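Local atomic coordinates of uncharacterized protein (Bacteroides ovatus, PDB entry 4FXT), a protein that is of unknown function but joins a transthyretin-like N-terminal domain to a C-terminal domain of the E-set type in the DUF3823 family. Residues 131-136 against 140-145; 127-132 against 189-194; 28-33 against 90-95. All blocks are in the same frame, centred on the assembly; numbering follows the deposited sequence.

Contact 1: 131-136 against 140-145. With EDO (1,2-ethanediol), chain O.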
ATOM      1  N   GLY A 131      10.420   6.775  -3.633  1.00 38.86           N
ATOM      2  CA  GLY A 131      10.198   6.807  -5.071  1.00 38.36           C
ATOM      3  C   GLY A 131       8.868   7.387  -5.509  1.00 43.43           C
ATOM      4  O   GLY A 131       7.868   7.249  -4.807  1.00 42.21           O
ATOM      5  N   ILE A 132       8.869   8.081  -6.659  1.00 42.96           N
ATOM      6  CA  ILE A 132       7.687   8.581  -7.357  1.00 44.42           C
ATOM      7  C   ILE A 132       7.554   7.721  -8.600  1.00 46.76           C
ATOM      8  O   ILE A 132       8.539   7.542  -9.315  1.00 45.59           O
ATOM      9  CB  ILE A 132       7.656  10.106  -7.670  1.00 49.71           C
ATOM     10  CG1 ILE A 132       7.830  10.988  -6.420  1.00 50.39           C
ATOM     11  CG2 ILE A 132       6.389  10.509  -8.436  1.00 50.39           C
ATOM     12  CD1 ILE A 132       9.129  11.393  -6.263  1.00 63.48           C
ATOM     13  N   TYR A 133       6.360   7.153  -8.836  1.00 44.09           N
ATOM     14  CA  TYR A 133       6.130   6.261  -9.972  1.00 43.63           C
ATOM     15  C   TYR A 133       4.985   6.776 -10.838  1.00 49.07           C
ATOM     16  O   TYR A 133       4.011   7.321 -10.311  1.00 49.39           O
ATOM     17  CB  TYR A 133       5.831   4.853  -9.450  1.00 43.08           C
ATOM     18  CG  TYR A 133       6.916   4.350  -8.513  1.00 44.93           C
ATOM     19  CD1 TYR A 133       8.123   3.867  -9.010  1.00 48.11           C
ATOM     20  CD2 TYR A 133       6.745   4.377  -7.132  1.00 44.02           C
ATOM     21  CE1 TYR A 133       9.151   3.468  -8.157  1.00 48.92           C
ATOM     22  CE2 TYR A 133       7.750   3.949  -6.271  1.00 44.98           C
ATOM     23  CZ  TYR A 133       8.957   3.500  -6.789  1.00 53.85           C
ATOM     24  OH  TYR A 133       9.994   3.126  -5.968  1.00 52.05           O
ATOM     25  N   LEU A 134       5.144   6.659 -12.165  1.00 45.14           N
ATOM     26  CA  LEU A 134       4.123   6.973 -13.176  1.00 46.73           C
ATOM     27  C   LEU A 134       3.842   5.730 -13.974  1.00 52.70           C
ATOM     28  O   LEU A 134       4.794   5.080 -14.408  1.00 54.04           O
ATOM     29  CB  LEU A 134       4.507   8.140 -14.120  1.00 48.20           C
ATOM     30  CG  LEU A 134       4.921   9.522 -13.512  1.00 52.59           C
ATOM     31  CD1 LEU A 134       5.349  10.465 -14.590  1.00 52.43           C
ATOM     32  CD2 LEU A 134       3.812  10.147 -12.672  1.00 53.73           C
ATOM     33  N   GLY A 135       2.562   5.375 -14.127  1.00 48.18           N
ATOM     34  CA  GLY A 135       2.128   4.185 -14.857  1.00 47.20           C
ATOM     35  C   GLY A 135       0.966   4.421 -15.799  1.00 49.61           C
ATOM     36  O   GLY A 135       0.261   5.430 -15.676  1.00 48.59           O
ATOM     37  N   THR A 136       0.756   3.491 -16.755  1.00 45.74           N
ATOM     38  CA  THR A 136      -0.342   3.636 -17.721  1.00 47.19           C
ATOM     39  C   THR A 136      -1.671   3.204 -17.050  1.00 52.93           C
ATOM     40  O   THR A 136      -2.723   3.800 -17.315  1.00 53.36           O
ATOM     41  CB  THR A 136      -0.089   2.850 -19.034  1.00 55.47           C
ATOM     42  OG1 THR A 136       0.021   1.474 -18.746  1.00 65.07           O
ATOM     43  CG2 THR A 136       1.178   3.254 -19.752  1.00 51.93           C
ATOM     44  N   THR A 140       0.251   0.666 -10.335  1.00 48.05           N
ATOM     45  CA  THR A 140       1.563   1.324 -10.497  1.00 47.29           C
ATOM     46  C   THR A 140       2.320   1.072  -9.198  1.00 50.06           C
ATOM     47  O   THR A 140       1.750   1.178  -8.101  1.00 48.33           O
ATOM     48  CB  THR A 140       1.370   2.812 -10.854  1.00 53.99           C
ATOM     49  OG1 THR A 140       0.632   2.907 -12.062  1.00 62.58           O
ATOM     50  CG2 THR A 140       2.662   3.540 -11.045  1.00 51.89           C
ATOM     51  N   ASP A 141       3.573   0.655  -9.326  1.00 46.84           N
ATOM     52  CA  ASP A 141       4.433   0.336  -8.187  1.00 45.08           C
ATOM     53  C   ASP A 141       5.893   0.307  -8.643  1.00 46.95           C
ATOM     54  O   ASP A 141       6.206   0.705  -9.761  1.00 47.29           O
ATOM     55  CB  ASP A 141       4.005  -0.991  -7.551  1.00 47.84           C
ATOM     56  CG  ASP A 141       3.762  -2.115  -8.551  1.00 60.98           C
ATOM     57  OD1 ASP A 141       4.755  -2.664  -9.073  1.00 61.74           O
ATOM     58  OD2 ASP A 141       2.570  -2.526  -8.715  1.00 63.14           O
ATOM     59  N   GLU A 142       6.795  -0.106  -7.761  1.00 42.29           N
ATOM     60  CA  GLU A 142       8.222  -0.147  -8.061  1.00 40.80           C
ATOM     61  C   GLU A 142       8.507  -1.188  -9.200  1.00 48.82           C
ATOM     62  O   GLU A 142       9.474  -1.008  -9.925  1.00 47.72           O
ATOM     63  CB  GLU A 142       8.994  -0.476  -6.759  1.00 40.61           C
ATOM     64  CG  GLU A 142      10.489  -0.261  -6.836  1.00 48.78           C
ATOM     65  CD  GLU A 142      11.335  -1.308  -7.521  1.00 67.73           C
ATOM     66  OE1 GLU A 142      10.940  -2.494  -7.518  1.00 61.35           O
ATOM     67  OE2 GLU A 142      12.436  -0.952  -7.995  1.00 71.25           O
ATOM     68  N   LYS A 143       7.651  -2.242  -9.380  1.00 48.86           N
ATOM     69  CA  LYS A 143       7.877  -3.270 -10.403  1.00 50.51           C
ATOM     70  C   LYS A 143       7.167  -2.888 -11.723  1.00 58.76           C
ATOM     71  O   LYS A 143       7.767  -3.064 -12.778  1.00 62.41           O
ATOM     72  CB  LYS A 143       7.421  -4.659  -9.917  1.00 53.67           C
ATOM     73  CG  LYS A 143       8.197  -5.221  -8.701  1.00 76.34           C
ATOM     74  CD  LYS A 143       9.719  -5.386  -8.918  1.00 90.53           C
ATOM     75  CE  LYS A 143      10.446  -5.806  -7.661  1.00102.54           C
ATOM     76  NZ  LYS A 143      11.919  -5.838  -7.846  1.00110.11           N
ATOM     77  N   GLN A 144       5.909  -2.394 -11.676  1.00 54.79           N
ATOM     78  CA  GLN A 144       5.127  -1.943 -12.834  1.00 54.57           C
ATOM     79  C   GLN A 144       5.101  -0.451 -12.888  1.00 56.92           C
ATOM     80  O   GLN A 144       4.409   0.190 -12.080  1.00 59.83           O
ATOM     81  CB  GLN A 144       3.694  -2.469 -12.816  1.00 56.90           C
ATOM     82  CG  GLN A 144       3.439  -3.931 -13.099  1.00 86.96           C
ATOM     83  CD  GLN A 144       1.932  -4.069 -13.058  1.00116.03           C
ATOM     84  OE1 GLN A 144       1.316  -4.018 -11.974  1.00110.61           O
ATOM     85  NE2 GLN A 144       1.291  -4.095 -14.239  1.00109.36           N
ATOM     86  N   LYS A 145       5.868   0.118 -13.817  1.00 49.67           N
ATOM     87  CA  LYS A 145       6.027   1.573 -13.943  1.00 47.65           C
ATOM     88  C   LYS A 145       6.478   1.935 -15.331  1.00 53.83           C
ATOM     89  O   LYS A 145       7.158   1.138 -15.991  1.00 54.22           O
ATOM     90  CB  LYS A 145       7.053   2.091 -12.905  1.00 46.19           C
ATOM     91  CG  LYS A 145       8.350   1.286 -13.013  1.00 36.50           C
ATOM     92  CD  LYS A 145       9.407   1.580 -12.051  1.00 38.77           C
ATOM     93  CE  LYS A 145      10.461   0.472 -12.070  1.00 48.33           C
ATOM     94  NZ  LYS A 145      11.144   0.298 -13.372  1.00 67.25           N
TER
HETATM   95  C1  EDO O 301       1.923   0.425 -14.809  1.00 67.93           C
HETATM   96  O1  EDO O 301       0.532   0.259 -15.133  1.00 67.08           O
HETATM   97  C2  EDO O 301       2.884   0.368 -16.043  1.00 68.40           C
HETATM   98  O2  EDO O 301       2.759   1.497 -16.903  1.00 68.67           O

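Contact 2: 127-132 against 189-194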
HETATM    1  N   MSE A 127      15.155   4.099   6.687  1.00 50.50           N
HETATM    2  CA  MSE A 127      14.685   4.446   5.339  1.00 46.23           C
HETATM    3  C   MSE A 127      15.737   4.064   4.303  1.00 48.80           C
HETATM    4  O   MSE A 127      16.918   4.390   4.488  1.00 46.63           O
HETATM    5  CB  MSE A 127      14.380   5.954   5.321  1.00 46.52           C
HETATM    6  CG  MSE A 127      14.116   6.545   3.965  1.00 50.72           C
HETATM    7 SE   MSE A 127      13.248   8.310   4.017  0.75 56.32          SE
HETATM    8  CE  MSE A 127      14.318   9.365   5.401  1.00 54.89           C
ATOM      9  N   GLU A 128      15.305   3.329   3.226  1.00 46.29           N
ATOM     10  CA  GLU A 128      16.211   2.903   2.132  1.00 46.78           C
ATOM     11  C   GLU A 128      16.065   3.786   0.921  1.00 52.05           C
ATOM     12  O   GLU A 128      17.077   4.147   0.297  1.00 53.51           O
ATOM     13  CB  GLU A 128      16.021   1.449   1.689  1.00 48.00           C
ATOM     14  CG  GLU A 128      16.475   0.385   2.680  1.00 59.10           C
ATOM     15  CD  GLU A 128      16.430  -1.032   2.122  1.00 79.83           C
ATOM     16  OE1 GLU A 128      16.014  -1.184   0.947  1.00 65.12           O
ATOM     17  OE2 GLU A 128      16.851  -1.980   2.831  1.00 64.07           O
ATOM     18  N   ASN A 129      14.811   4.115   0.568  1.00 48.59           N
ATOM     19  CA  ASN A 129      14.504   4.932  -0.609  1.00 47.68           C
ATOM     20  C   ASN A 129      13.095   5.457  -0.566  1.00 51.27           C
ATOM     21  O   ASN A 129      12.206   4.853   0.047  1.00 52.27           O
ATOM     22  CB  ASN A 129      14.687   4.109  -1.922  1.00 46.12           C
ATOM     23  CG  ASN A 129      14.592   4.906  -3.189  1.00 74.28           C
ATOM     24  OD1 ASN A 129      15.283   5.916  -3.370  1.00 66.17           O
ATOM     25  ND2 ASN A 129      13.791   4.422  -4.130  1.00 74.93           N
ATOM     26  N   VAL A 130      12.897   6.576  -1.264  1.00 44.90           N
ATOM     27  CA  VAL A 130      11.600   7.150  -1.550  1.00 42.04           C
ATOM     28  C   VAL A 130      11.517   7.243  -3.063  1.00 44.11           C
ATOM     29  O   VAL A 130      12.461   7.707  -3.692  1.00 45.55           O
ATOM     30  CB  VAL A 130      11.337   8.479  -0.830  1.00 44.76           C
ATOM     31  CG1 VAL A 130       9.954   9.026  -1.191  1.00 42.99           C
ATOM     32  CG2 VAL A 130      11.471   8.294   0.678  1.00 44.67           C
ATOM     33  N   GLY A 131      10.420   6.775  -3.633  1.00 38.86           N
ATOM     34  CA  GLY A 131      10.198   6.807  -5.071  1.00 38.36           C
ATOM     35  C   GLY A 131       8.868   7.387  -5.509  1.00 43.43           C
ATOM     36  O   GLY A 131       7.868   7.249  -4.807  1.00 42.21           O
ATOM     37  N   ILE A 132       8.869   8.081  -6.659  1.00 42.96           N
ATOM     38  CA  ILE A 132       7.687   8.581  -7.357  1.00 44.42           C
ATOM     39  C   ILE A 132       7.554   7.721  -8.600  1.00 46.76           C
ATOM     40  O   ILE A 132       8.539   7.542  -9.315  1.00 45.59           O
ATOM     41  CB  ILE A 132       7.656  10.106  -7.670  1.00 49.71           C
ATOM     42  CG1 ILE A 132       7.830  10.988  -6.420  1.00 50.39           C
ATOM     43  CG2 ILE A 132       6.389  10.509  -8.436  1.00 50.39           C
ATOM     44  CD1 ILE A 132       9.129  11.393  -6.263  1.00 63.48           C
ATOM     45  N   SER A 189      10.850  -6.215   2.350  1.00 50.45           N
ATOM     46  CA  SER A 189      11.280  -6.327   0.951  1.00 49.69           C
ATOM     47  C   SER A 189      10.345  -5.512   0.034  1.00 52.22           C
ATOM     48  O   SER A 189      10.619  -5.328  -1.161  1.00 51.49           O
ATOM     49  CB  SER A 189      11.313  -7.792   0.525  1.00 53.25           C
ATOM     50  OG  SER A 189      10.076  -8.430   0.792  1.00 63.03           O
ATOM     51  N   GLU A 190       9.319  -4.927   0.632  1.00 48.29           N
ATOM     52  CA  GLU A 190       8.297  -4.204  -0.085  1.00 47.89           C
ATOM     53  C   GLU A 190       8.263  -2.733   0.278  1.00 49.16           C
ATOM     54  O   GLU A 190       8.527  -2.360   1.405  1.00 48.99           O
ATOM     55  CB  GLU A 190       6.932  -4.857   0.288  1.00 49.99           C
ATOM     56  CG  GLU A 190       5.873  -4.788  -0.781  1.00 54.34           C
ATOM     57  CD  GLU A 190       6.302  -5.502  -2.045  1.00 79.99           C
ATOM     58  OE1 GLU A 190       6.955  -6.580  -1.993  1.00 35.21           O
ATOM     59  OE2 GLU A 190       5.939  -4.964  -3.113  1.00 89.44           O
ATOM     60  N   TYR A 191       7.856  -1.913  -0.679  1.00 43.63           N
ATOM     61  CA  TYR A 191       7.585  -0.518  -0.439  1.00 40.99           C
ATOM     62  C   TYR A 191       6.216  -0.354   0.161  1.00 50.59           C
ATOM     63  O   TYR A 191       5.316  -1.164  -0.096  1.00 54.58           O
ATOM     64  CB  TYR A 191       7.676   0.311  -1.742  1.00 38.90           C
ATOM     65  CG  TYR A 191       9.038   0.703  -2.259  1.00 39.52           C
ATOM     66  CD1 TYR A 191       9.876  -0.238  -2.850  1.00 40.30           C
ATOM     67  CD2 TYR A 191       9.421   2.039  -2.322  1.00 42.02           C
ATOM     68  CE1 TYR A 191      11.120   0.116  -3.360  1.00 38.74           C
ATOM     69  CE2 TYR A 191      10.657   2.414  -2.857  1.00 44.86           C
ATOM     70  CZ  TYR A 191      11.498   1.444  -3.388  1.00 53.82           C
ATOM     71  OH  TYR A 191      12.713   1.780  -3.936  1.00 61.94           O
ATOM     72  N   CYS A 192       6.024   0.726   0.884  1.00 48.35           N
ATOM     73  CA  CYS A 192       4.728   1.150   1.341  1.00 50.27           C
ATOM     74  C   CYS A 192       4.331   2.327   0.487  1.00 52.80           C
ATOM     75  O   CYS A 192       5.139   3.239   0.294  1.00 52.90           O
ATOM     76  CB  CYS A 192       4.697   1.468   2.828  1.00 53.54           C
ATOM     77  SG  CYS A 192       3.081   2.081   3.391  1.00 59.19           S
ATOM     78  N   TYR A 193       3.126   2.298  -0.072  1.00 48.08           N
ATOM     79  CA  TYR A 193       2.721   3.307  -1.028  1.00 45.45           C
ATOM     80  C   TYR A 193       1.528   4.132  -0.619  1.00 46.76           C
ATOM     81  O   TYR A 193       0.710   3.775   0.235  1.00 45.22           O
ATOM     82  CB  TYR A 193       2.335   2.618  -2.355  1.00 46.36           C
ATOM     83  CG  TYR A 193       3.401   1.767  -3.014  1.00 46.70           C
ATOM     84  CD1 TYR A 193       3.559   0.423  -2.672  1.00 48.37           C
ATOM     85  CD2 TYR A 193       4.186   2.275  -4.045  1.00 45.74           C
ATOM     86  CE1 TYR A 193       4.519  -0.371  -3.294  1.00 45.60           C
ATOM     87  CE2 TYR A 193       5.146   1.490  -4.677  1.00 45.93           C
ATOM     88  CZ  TYR A 193       5.296   0.165  -4.311  1.00 47.77           C
ATOM     89  OH  TYR A 193       6.233  -0.592  -4.971  1.00 45.55           O
ATOM     90  N   SER A 194       1.410   5.246  -1.336  1.00 43.90           N
ATOM     91  CA  SER A 194       0.284   6.155  -1.352  1.00 42.33           C
ATOM     92  C   SER A 194      -0.788   5.525  -2.176  1.00 48.15           C
ATOM     93  O   SER A 194      -0.551   4.473  -2.786  1.00 46.97           O
ATOM     94  CB  SER A 194       0.723   7.496  -1.922  1.00 41.70           C
ATOM     95  OG  SER A 194       1.038   7.310  -3.293  1.00 45.17           O
TER

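Contact 3: 28-33 against 90-95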
ATOM      1  N   SER A  28       1.326  -8.529  -0.798  1.00 55.14           N
ATOM      2  CA  SER A  28       1.005  -8.635   0.614  1.00 54.50           C
ATOM      3  C   SER A  28      -0.228  -9.475   0.859  1.00 59.49           C
ATOM      4  O   SER A  28      -1.160  -9.521   0.038  1.00 60.05           O
ATOM      5  CB  SER A  28       0.798  -7.238   1.180  1.00 54.36           C
ATOM      6  OG  SER A  28       1.976  -6.497   0.914  1.00 51.42           O
ATOM      7  N   GLU A  29      -0.205 -10.157   2.017  1.00 55.83           N
ATOM      8  CA  GLU A  29      -1.224 -11.094   2.474  1.00 56.26           C
ATOM      9  C   GLU A  29      -1.426 -11.082   3.971  1.00 60.62           C
ATOM     10  O   GLU A  29      -0.637 -10.498   4.723  1.00 59.04           O
ATOM     11  CB  GLU A  29      -0.805 -12.523   2.088  1.00 59.23           C
ATOM     12  CG  GLU A  29      -0.637 -12.801   0.609  1.00 70.49           C
ATOM     13  CD  GLU A  29       0.047 -14.103   0.237  1.00 80.24           C
ATOM     14  OE1 GLU A  29       0.111 -15.044   1.066  1.00 72.75           O
ATOM     15  OE2 GLU A  29       0.515 -14.171  -0.923  1.00 60.05           O
ATOM     16  N   PHE A  30      -2.484 -11.791   4.386  1.00 60.72           N
ATOM     17  CA  PHE A  30      -2.827 -12.200   5.742  1.00 63.08           C
ATOM     18  C   PHE A  30      -3.092 -13.708   5.686  1.00 71.29           C
ATOM     19  O   PHE A  30      -3.397 -14.237   4.615  1.00 70.95           O
ATOM     20  CB  PHE A  30      -3.998 -11.422   6.378  1.00 64.48           C
ATOM     21  CG  PHE A  30      -3.879  -9.926   6.476  1.00 64.13           C
ATOM     22  CD1 PHE A  30      -2.808  -9.337   7.142  1.00 68.16           C
ATOM     23  CD2 PHE A  30      -4.930  -9.110   6.090  1.00 64.78           C
ATOM     24  CE1 PHE A  30      -2.717  -7.938   7.258  1.00 67.63           C
ATOM     25  CE2 PHE A  30      -4.861  -7.719   6.241  1.00 66.81           C
ATOM     26  CZ  PHE A  30      -3.747  -7.138   6.801  1.00 64.71           C
ATOM     27  N   ALA A  31      -2.935 -14.409   6.797  1.00 69.74           N
ATOM     28  CA  ALA A  31      -3.235 -15.832   6.844  1.00 71.77           C
ATOM     29  C   ALA A  31      -4.352 -16.058   7.823  1.00 76.63           C
ATOM     30  O   ALA A  31      -4.360 -15.483   8.924  1.00 75.00           O
ATOM     31  CB  ALA A  31      -2.007 -16.650   7.209  1.00 73.98           C
ATOM     32  N   LEU A  32      -5.318 -16.871   7.400  1.00 74.91           N
ATOM     33  CA  LEU A  32      -6.518 -17.139   8.158  1.00 75.92           C
ATOM     34  C   LEU A  32      -6.508 -18.614   8.637  1.00 86.14           C
ATOM     35  O   LEU A  32      -6.272 -19.538   7.863  1.00 86.02           O
ATOM     36  CB  LEU A  32      -7.690 -16.805   7.230  1.00 73.96           C
ATOM     37  CG  LEU A  32      -8.893 -16.108   7.827  1.00 76.97           C
ATOM     38  CD1 LEU A  32      -8.506 -15.042   8.831  1.00 75.18           C
ATOM     39  CD2 LEU A  32      -9.747 -15.514   6.738  1.00 76.99           C
ATOM     40  N   PHE A  33      -6.645 -18.795   9.939  1.00 88.12           N
ATOM     41  CA  PHE A  33      -6.619 -20.102  10.568  1.00 93.98           C
ATOM     42  C   PHE A  33      -7.863 -20.402  11.342  1.00104.59           C
ATOM     43  O   PHE A  33      -8.541 -19.491  11.818  1.00103.64           O
ATOM     44  CB  PHE A  33      -5.440 -20.201  11.544  1.00 97.20           C
ATOM     45  CG  PHE A  33      -4.061 -20.162  10.953  1.00 98.25           C
ATOM     46  CD1 PHE A  33      -3.438 -18.950  10.688  1.00 99.38           C
ATOM     47  CD2 PHE A  33      -3.348 -21.331  10.742  1.00103.92           C
ATOM     48  CE1 PHE A  33      -2.138 -18.910  10.161  1.00 99.79           C
ATOM     49  CE2 PHE A  33      -2.041 -21.293  10.242  1.00106.47           C
ATOM     50  CZ  PHE A  33      -1.446 -20.081   9.949  1.00101.23           C
ATOM     51  N   GLN A  90     -14.395  -6.624   8.568  1.00 74.17           N
ATOM     52  CA  GLN A  90     -13.513  -6.265   9.674  1.00 73.92           C
ATOM     53  C   GLN A  90     -12.185  -5.724   9.139  1.00 73.51           C
ATOM     54  O   GLN A  90     -11.472  -6.397   8.397  1.00 71.54           O
ATOM     55  CB  GLN A  90     -13.276  -7.454  10.622  1.00 77.51           C
ATOM     56  CG  GLN A  90     -12.501  -7.083  11.893  1.00 96.45           C
ATOM     57  CD  GLN A  90     -12.495  -8.166  12.944  1.00128.15           C
ATOM     58  OE1 GLN A  90     -13.384  -9.024  13.015  1.00127.84           O
ATOM     59  NE2 GLN A  90     -11.555  -8.067  13.871  1.00126.36           N
ATOM     60  N   ASP A  91     -11.860  -4.491   9.520  1.00 68.67           N
ATOM     61  CA  ASP A  91     -10.603  -3.879   9.126  1.00 64.54           C
ATOM     62  C   ASP A  91      -9.491  -4.448  10.008  1.00 66.69           C
ATOM     63  O   ASP A  91      -9.731  -4.781  11.174  1.00 66.87           O
ATOM     64  CB  ASP A  91     -10.697  -2.345   9.207  1.00 65.64           C
ATOM     65  CG  ASP A  91     -11.655  -1.689   8.202  1.00 74.57           C
ATOM     66  OD1 ASP A  91     -12.023  -2.351   7.204  1.00 76.66           O
ATOM     67  OD2 ASP A  91     -11.988  -0.492   8.384  1.00 75.63           O
ATOM     68  N   ILE A  92      -8.292  -4.625   9.428  1.00 61.69           N
ATOM     69  CA  ILE A  92      -7.147  -5.201  10.136  1.00 61.07           C
ATOM     70  C   ILE A  92      -6.130  -4.098  10.429  1.00 63.62           C
ATOM     71  O   ILE A  92      -5.467  -3.614   9.514  1.00 61.03           O
ATOM     72  CB  ILE A  92      -6.494  -6.385   9.358  1.00 62.73           C
ATOM     73  CG1 ILE A  92      -7.538  -7.463   8.975  1.00 64.89           C
ATOM     74  CG2 ILE A  92      -5.302  -6.984  10.109  1.00 61.55           C
ATOM     75  CD1 ILE A  92      -8.328  -8.122  10.160  1.00 73.65           C
ATOM     76  N   PRO A  93      -5.960  -3.708  11.712  1.00 62.84           N
ATOM     77  CA  PRO A  93      -4.965  -2.679  12.015  1.00 61.64           C
ATOM     78  C   PRO A  93      -3.558  -3.234  11.786  1.00 64.66           C
ATOM     79  O   PRO A  93      -3.223  -4.372  12.197  1.00 66.02           O
ATOM     80  CB  PRO A  93      -5.252  -2.327  13.478  1.00 64.90           C
ATOM     81  CG  PRO A  93      -5.865  -3.541  14.046  1.00 70.75           C
ATOM     82  CD  PRO A  93      -6.637  -4.184  12.940  1.00 66.42           C
ATOM     83  N   VAL A  94      -2.791  -2.466  11.015  1.00 56.44           N
ATOM     84  CA  VAL A  94      -1.407  -2.770  10.717  1.00 54.48           C
ATOM     85  C   VAL A  94      -0.574  -1.588  11.234  1.00 60.68           C
ATOM     86  O   VAL A  94      -1.136  -0.523  11.547  1.00 61.20           O
ATOM     87  CB  VAL A  94      -1.142  -3.100   9.223  1.00 55.26           C
ATOM     88  CG1 VAL A  94      -1.901  -4.345   8.792  1.00 55.42           C
ATOM     89  CG2 VAL A  94      -1.433  -1.908   8.300  1.00 53.25           C
ATOM     90  N   THR A  95       0.756  -1.793  11.372  1.00 56.35           N
ATOM     91  CA  THR A  95       1.655  -0.732  11.810  1.00 54.73           C
ATOM     92  C   THR A  95       2.814  -0.706  10.757  1.00 54.46           C
ATOM     93  O   THR A  95       3.762  -1.497  10.840  1.00 52.21           O
ATOM     94  CB  THR A  95       2.104  -0.897  13.304  1.00 56.36           C
ATOM     95  OG1 THR A  95       2.981  -2.010  13.450  1.00 59.58           O
ATOM     96  CG2 THR A  95       0.915  -0.985  14.294  1.00 44.59           C
TER

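Contact 1: 131-136 against 140-145
The ring of Y133 carries one face against the backbone of the 140-145 turn. Over that face, shifted toward the rim, lie D141 C and E142 CA; the CA of E142 stands 4.1 Å from the centroid of the Y133 ring, 26° off its normal, a CH-pi contact. E142 then runs on past the phenol end, its CG 3.5 Å from Y133 OH, while its carboxylate is turned almost perpendicular to the ring. K145 comes in obliquely, with CD 4.0 Å from Y133 CD1. CG of Y133 sits anti to the carbonyl carbon (chi1 -54°), which lays the ring alongside D141 and E142.

Nearer the end of strand 127-135, T140 sends its two branches to different tasks. CG2 packs 3.8 Å from Y133 CB and also meets the backbone of L134, whereas OG1 is hydrogen-bonded to G137 O and lies 3.4 Å from G135 CA. A glycine suits that place, since a CB on G135 would run into T140 OG1. The side chain of L134 points to the other side of the strand, among I165, L177 and A179.

Within the turn, D141 OD1 receives K143 N on its anti lone pair and Q144 N, at 2.9 Å, from above the carboxylate plane. The first makes an Asx turn, a role that the short, flat carboxylate of aspartate fills well. A 1,2-ethanediol, likely a crystallisation additive, takes a hydrogen bond from T136 N to its O2 at 2.8 Å and is also bonded to G137 N, L139 O and E146 OE1.

Apolar and CH-pi packing therefore joins strand to turn; T140 OG1 and D141 OD1 bond within the connection, while R180, through T140 O, and Y193, through E142 N, tie it to the sheet.

Contact 2: 127-132 against 189-194
N129 and Y191 meet with their flat groups nearly at right angles, the amide plane of one 87° from the ring plane of the other. ND2 of N129 donates to Y191 OH at 2.9 Å with an N-H...O angle of 160°; the hydroxyl lies close to the amide plane, and the nitrogen approaches at the edge of the ring, in its plane. CG of N129 is anti to the backbone N (chi1 -171°), and from there ND2 can meet the hydroxyl. An asparagine suits this place because its other end works too: OD1 accepts from G152 N, and the amide is thereby gripped at both heteroatoms.

Strands 127-135 and 192-200 are not neighbours in their antiparallel sheet, since 176-185 runs between them. Y191 reaches across that middle strand and packs on its K184, in a domain consistent with the E-set class of beta sandwiches. K184 also stands opposite E128 and N129, which form a classic beta bulge.

A phenylalanine in place of Y191 lacks the hydroxyl and would probably leave N129 ND2 without this acceptor, the amide then held through OD1 alone of the two bonds described. Further along, the edge of the ring faces G131, whose N is 4.4 Å from Y191 CE2. The missing side chain matters there, for a CB on G131 would collide with the hydroxyl of Y133, which itself touches the Y191 ring.

Contact 3: 28-33 against 90-95
F30 and I92 make a CH-pi contact: CG2 of I92 stands over one face of the phenyl ring, 4.0 Å from the F30 centroid and 27° off the normal. CG2 is anti to the backbone N of I92 (chi1 -53°, measured to CG1), a setting in which both branches of the isoleucine can reach the aromatic. A beta-branched residue suits a strand that must offer such a broad apolar surface close to its backbone.

Plain apolar packing surrounds this contact. CZ of F30 approaches I92 CG2 to 3.7 Å, and CE2 lies 3.8 Å from I92 CG1, the two side chains running antiparallel, one alongside the other. V94 approaches differently: its CG1 sits at the edge of the ring, near its plane, 3.9 Å from F30 CZ, and the side chains cross at a slant. The far end of the phenylalanine is thus held on a face by one residue and at the rim by another. With the CA atoms of F30 and I92 9.3 Å apart, the long aromatic side chain bridges a spacing proper to two facing sheets.

Polar groups play their part outside the interface. P93, whose side chain turns away from F30, has its O accept a hydrogen bond from R66 NH2, and T95 OG1 bonds to E73 OE1.

Strand 28-33 lies inside an antiparallel sheet, between 43-46 and 60-68, and 88-93 pairs in parallel with 7-16 in a mixed sheet, so the contact joins two sheets of a domain consistent with the transthyretin-like class. A14 of strand 7-16 also touches F30, L64 of strand 60-68 and I80 of strand 79-84 pack on I92, and W72, in a loop, meets V94.

How the contacts relate
From the N terminus, contact 3 comes first and closes over 56 intervening residues, tying two sheets of the N-terminal half together. Further on, contacts 1 and 2 both start on strand 127-135 and share G131 and I132. Contact 1 closes after a mere three residues and nests inside contact 2, whose loop returns through 189-194. The pair also touch: Y193 OH probably bonds to E142 N, 2.9 Å away. Contact 3 stands across the chain's centre, about 25 Å from contact 1, centre to centre. R24 of the N-terminal domain salt-bridges E190 and touches D141, linking the domains.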